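Putative uncharacterized protein PH0242 (Pyrococcus horikoshii, PDB 3VU1) is an archaeal AglB-type oligosaccharyltransferase, represented by its C-terminal globular domain, a largely beta structure that holds a calcium ion. Local coordinates at residues I258-N263 against G275-R280; L295-L300 against V329-A334. All coordinates share one frame; numbering follows the deposited sequence.

Interaction 1 of 2, residues I258-N263 against G275-R280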
# COMPACT_ATOMS: atom_id res chain seq x y z
N ILE A 258 7.14 6.67 -18.17
CA ILE A 258 7.24 6.17 -19.54
C ILE A 258 8.16 7.11 -20.34
O ILE A 258 8.06 8.35 -20.20
CB ILE A 258 5.88 6.18 -20.23
CG1 ILE A 258 4.86 5.36 -19.44
CG2 ILE A 258 6.01 5.70 -21.68
CD1 ILE A 258 3.54 5.17 -20.19
N GLU A 259 9.05 6.54 -21.16
CA GLU A 259 9.82 7.37 -22.11
C GLU A 259 9.52 7.00 -23.56
O GLU A 259 9.41 5.84 -23.90
CB GLU A 259 11.32 7.29 -21.85
CG GLU A 259 11.80 8.16 -20.71
CD GLU A 259 13.20 7.79 -20.23
OE1 GLU A 259 13.91 8.68 -19.74
OE2 GLU A 259 13.62 6.61 -20.35
N ASP A 260 9.32 8.00 -24.40
CA ASP A 260 9.08 7.78 -25.84
C ASP A 260 10.43 8.02 -26.53
O ASP A 260 11.14 9.00 -26.19
CB ASP A 260 8.04 8.79 -26.34
CG ASP A 260 7.34 8.35 -27.61
OD1 ASP A 260 7.58 7.22 -28.08
OD2 ASP A 260 6.51 9.16 -28.14
N PHE A 261 10.81 7.14 -27.45
CA PHE A 261 12.02 7.38 -28.21
C PHE A 261 11.73 8.29 -29.42
O PHE A 261 11.18 7.85 -30.40
CB PHE A 261 12.67 6.06 -28.64
CG PHE A 261 14.10 6.23 -29.09
CD1 PHE A 261 14.48 5.93 -30.41
CD2 PHE A 261 15.08 6.73 -28.20
CE1 PHE A 261 15.80 6.09 -30.81
CE2 PHE A 261 16.40 6.91 -28.61
CZ PHE A 261 16.76 6.58 -29.92
N ILE A 262 12.08 9.57 -29.33
CA ILE A 262 11.60 10.60 -30.27
C ILE A 262 12.78 11.23 -31.01
O ILE A 262 13.67 11.84 -30.38
CB ILE A 262 10.79 11.71 -29.54
CG1 ILE A 262 9.56 11.10 -28.82
CG2 ILE A 262 10.43 12.87 -30.46
CD1 ILE A 262 8.91 12.02 -27.80
N ASN A 263 12.79 11.07 -32.34
CA ASN A 263 13.80 11.70 -33.17
C ASN A 263 15.17 11.49 -32.56
O ASN A 263 15.97 12.43 -32.50
CB ASN A 263 13.51 13.20 -33.34
CG ASN A 263 12.27 13.46 -34.20
OD1 ASN A 263 11.97 12.71 -35.14
ND2 ASN A 263 11.55 14.53 -33.88
N GLY A 275 -0.24 5.92 -33.51
CA GLY A 275 0.91 5.70 -34.37
C GLY A 275 1.95 4.85 -33.66
O GLY A 275 1.74 4.43 -32.50
N LYS A 276 3.09 4.60 -34.33
CA LYS A 276 4.18 3.79 -33.78
C LYS A 276 4.95 4.49 -32.67
O LYS A 276 5.22 5.68 -32.75
CB LYS A 276 5.16 3.32 -34.86
CG LYS A 276 4.56 2.25 -35.74
CD LYS A 276 5.47 1.76 -36.84
CE LYS A 276 4.65 0.91 -37.82
NZ LYS A 276 5.52 0.06 -38.70
N HIS A 277 5.32 3.73 -31.64
CA HIS A 277 6.18 4.25 -30.61
C HIS A 277 7.15 3.20 -30.16
O HIS A 277 6.88 1.99 -30.21
CB HIS A 277 5.35 4.67 -29.40
CG HIS A 277 4.48 5.88 -29.62
ND1 HIS A 277 4.89 7.14 -29.30
CD2 HIS A 277 3.15 5.99 -30.08
CE1 HIS A 277 3.88 8.02 -29.54
NE2 HIS A 277 2.82 7.32 -30.02
N THR A 278 8.29 3.66 -29.69
CA THR A 278 9.16 2.80 -28.94
C THR A 278 9.21 3.39 -27.55
O THR A 278 9.56 4.56 -27.37
CB THR A 278 10.54 2.68 -29.59
OG1 THR A 278 10.41 1.84 -30.74
CG2 THR A 278 11.55 2.02 -28.66
N LEU A 279 8.82 2.59 -26.57
CA LEU A 279 8.61 3.07 -25.21
C LEU A 279 9.50 2.32 -24.25
O LEU A 279 9.77 1.11 -24.42
CB LEU A 279 7.14 2.87 -24.82
CG LEU A 279 6.06 3.49 -25.70
CD1 LEU A 279 4.70 3.01 -25.23
CD2 LEU A 279 6.14 5.01 -25.67
N ARG A 280 9.99 3.05 -23.25
CA ARG A 280 10.67 2.46 -22.14
C ARG A 280 9.75 2.59 -20.94
O ARG A 280 9.45 3.72 -20.51
CB ARG A 280 12.01 3.15 -21.87
CG ARG A 280 12.92 2.32 -20.96
CD ARG A 280 14.06 3.13 -20.39
NE ARG A 280 15.24 3.08 -21.26
CZ ARG A 280 16.06 4.10 -21.47
NH1 ARG A 280 15.88 5.30 -20.91
NH2 ARG A 280 17.09 3.92 -22.26

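Interaction 2 of 2, residues L295-L300 against V329-A334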
# COMPACT_ATOMS: atom_id res chain seq x y z
N LEU A 295 2.36 -8.46 -21.19
CA LEU A 295 2.01 -7.04 -21.25
C LEU A 295 1.01 -6.71 -22.36
O LEU A 295 1.14 -7.18 -23.50
CB LEU A 295 3.25 -6.20 -21.43
CG LEU A 295 4.37 -6.49 -20.44
CD1 LEU A 295 5.63 -5.71 -20.79
CD2 LEU A 295 3.90 -6.16 -19.04
N TYR A 296 0.00 -5.89 -22.03
CA TYR A 296 -0.92 -5.40 -23.06
C TYR A 296 -1.09 -3.91 -23.02
O TYR A 296 -0.73 -3.25 -22.04
CB TYR A 296 -2.29 -5.99 -22.91
CG TYR A 296 -2.32 -7.48 -22.96
CD1 TYR A 296 -2.15 -8.24 -21.80
CD2 TYR A 296 -2.56 -8.15 -24.16
CE1 TYR A 296 -2.22 -9.61 -21.83
CE2 TYR A 296 -2.64 -9.54 -24.21
CZ TYR A 296 -2.46 -10.26 -23.04
OH TYR A 296 -2.51 -11.62 -23.07
N VAL A 297 -1.64 -3.39 -24.11
CA VAL A 297 -2.22 -2.06 -24.12
C VAL A 297 -3.68 -2.22 -24.55
O VAL A 297 -3.98 -2.89 -25.57
CB VAL A 297 -1.43 -1.09 -25.03
CG1 VAL A 297 -2.08 0.28 -25.08
CG2 VAL A 297 0.00 -0.93 -24.53
N TYR A 298 -4.59 -1.69 -23.75
CA TYR A 298 -6.01 -1.65 -24.11
C TYR A 298 -6.33 -0.23 -24.54
O TYR A 298 -6.19 0.71 -23.74
CB TYR A 298 -6.90 -2.02 -22.92
CG TYR A 298 -6.84 -3.46 -22.41
CD1 TYR A 298 -5.96 -4.39 -22.95
CD2 TYR A 298 -7.66 -3.87 -21.34
CE1 TYR A 298 -5.90 -5.69 -22.47
CE2 TYR A 298 -7.60 -5.17 -20.85
CZ TYR A 298 -6.72 -6.08 -21.42
OH TYR A 298 -6.63 -7.40 -20.97
N ALA A 299 -6.75 -0.06 -25.79
CA ALA A 299 -7.26 1.24 -26.25
C ALA A 299 -8.69 1.39 -25.77
O ALA A 299 -9.50 0.47 -25.89
CB ALA A 299 -7.22 1.33 -27.77
N LEU A 300 -9.01 2.57 -25.25
CA LEU A 300 -10.32 2.81 -24.69
C LEU A 300 -10.95 4.09 -25.16
O LEU A 300 -10.30 5.14 -25.15
CB LEU A 300 -10.25 2.85 -23.15
CG LEU A 300 -10.25 1.55 -22.36
CD1 LEU A 300 -8.82 1.14 -22.08
CD2 LEU A 300 -11.00 1.75 -21.05
N VAL A 329 5.00 -0.46 -30.10
CA VAL A 329 3.57 -0.58 -30.19
C VAL A 329 2.97 0.37 -31.22
O VAL A 329 3.42 1.51 -31.37
CB VAL A 329 2.91 -0.40 -28.79
CG1 VAL A 329 3.14 1.01 -28.22
CG2 VAL A 329 1.42 -0.76 -28.83
N THR A 330 1.97 -0.10 -31.95
CA THR A 330 1.18 0.79 -32.77
C THR A 330 -0.13 1.04 -32.06
O THR A 330 -0.99 0.15 -31.99
CB THR A 330 0.92 0.20 -34.18
OG1 THR A 330 2.16 -0.22 -34.77
CG2 THR A 330 0.26 1.26 -35.06
N LEU A 331 -0.28 2.25 -31.51
CA LEU A 331 -1.50 2.64 -30.82
C LEU A 331 -2.56 3.18 -31.77
O LEU A 331 -2.34 4.19 -32.42
CB LEU A 331 -1.19 3.72 -29.78
CG LEU A 331 -0.04 3.47 -28.80
CD1 LEU A 331 0.14 4.71 -27.96
CD2 LEU A 331 -0.30 2.27 -27.91
N PRO A 332 -3.75 2.55 -31.82
CA PRO A 332 -4.83 3.10 -32.63
C PRO A 332 -5.34 4.36 -31.99
O PRO A 332 -5.05 4.61 -30.82
CB PRO A 332 -5.91 2.03 -32.53
CG PRO A 332 -5.71 1.41 -31.20
CD PRO A 332 -4.22 1.43 -30.97
N THR A 333 -6.12 5.12 -32.75
CA THR A 333 -6.75 6.34 -32.22
C THR A 333 -7.79 5.91 -31.17
O THR A 333 -8.47 4.90 -31.37
CB THR A 333 -7.43 7.16 -33.35
OG1 THR A 333 -8.40 6.32 -33.94
CG2 THR A 333 -6.44 7.54 -34.47
N ALA A 334 -7.90 6.65 -30.08
CA ALA A 334 -8.74 6.30 -28.94
C ALA A 334 -8.60 7.39 -27.91
O ALA A 334 -7.68 8.20 -28.01
CB ALA A 334 -8.30 4.99 -28.32

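Interaction 1 of 2, residues I258-N263 against G275-R280
Glu259 OE2 is held by Arg280 NH1 at 2.7 Å in a salt bridge, with the Tyr282 hydroxyl as second partner; that hydroxyl also hydrogen-bonds to Arg280 NH1, so the three groups close on one another. The two charged side chains lie alongside, pointing the same way. Because the arginine bends at its third torsion, NH1 reaches the syn side of the carboxylate with the planes 55° apart, OE2 being approached out of the carboxylate plane and the bond noticeably bent.

Asp260 and Leu279 point from the opposite face of the sheet to Glu259 and Arg280. Asp260 has its CG anti to the backbone N (chi1 -158°), which carries the carboxylate across to the edge of the His277 ring. There ND1 donates a forked hydrogen bond, to Asp260 OD2 at 2.8 Å and to Asp260 OD1 at 3.0 Å. Both acceptors sit close to the ring plane, although carboxylate and ring are turned 36° apart. At the far side of the ring, NE2 bonds to Ser273 O; two such partners fix the ring's rotation and would probably favour a protonated imidazole.

The backbones are antiparallel. Glu259 and Arg280 form a hydrogen-bonded pair, with each N 2.9 Å from the other's O, and Phe261 N continues the series to Thr278 O at 2.9 Å. Beside the aspartate, Ile258 CG2 meets Leu279 CD2 at 4.1 Å.

The contact joins the two central strands of a four-stranded antiparallel sheet, 253-262 and 275-285. Strand 265-268 flanks the first, its Trp266 making a cation-pi contact with Arg280, and strand 325-331 flanks the second.

Interaction 2 of 2, residues L295-L300 against V329-A334
Residues 297-300 and 331-334 run almost the same way, their end-to-end directions 17° apart, yet no hydrogen bond joins the two segments. The backbones draw together along their course, and the nearest CA atoms, those of Leu300 and Ala334, are 5.7 Å apart. What lies between them is aliphatic.

Val297 and Leu331 meet through single methyl groups, CG1 of the valine being 3.9 Å from CD2 of the leucine. The two side chains cross at about a right angle, and one branch of each does the touching. With CG1 anti to the backbone N (chi1 178°), Val297 turns that methyl to the leucine. Tyr337 packs on both residues and extends the apolar patch.

Ala299 points toward residues 329-334 and meets them at two places. Its CB is 3.7 Å from CG of the Pro332 ring and 3.9 Å from the CB of Ala334; the short alanine side chains are consistent with the close approach of the backbones here. Ala334 CB also approaches the backbone, 3.8 Å from Leu300 O, while the Leu300 side chain starts off away from the segment. Pro332 O accepts a hydrogen bond from the Tyr337 hydroxyl, tying the connection to the strand that follows it.

Strand 325-331 belongs to one antiparallel sheet and strand 293-301 to another, and strand 336-356, which follows the connection, pairs with 293-301. The connection after Leu331, which includes residues 332-334, carries the chain from one sheet to the other, as in a beta-arch, and Pro332 and Ala334 pack on Ala299 where the two sheets face each other.

In the fold
Interactions 1 and 2 have centres 13 Å apart and meet where strands 275-285 and 325-331 pair: Gly275 N lies 2.9 Å from Leu331 O, and His277 N 2.9 Å from Val329 O, both probable hydrogen bonds. Interaction 1 works within that sheet, whereas interaction 2 packs its last strand against a second sheet. His277 and Leu331 bridge the two: His277 CD2 lies 3.9 Å from Leu331 CD1, while Leu331 CD2 serves interaction 2. Strand 275-285 continues from interaction 1 to Ala285, which with Glu76, His319 and Glu322 forms the calcium site; neither contact includes a calcium ligand.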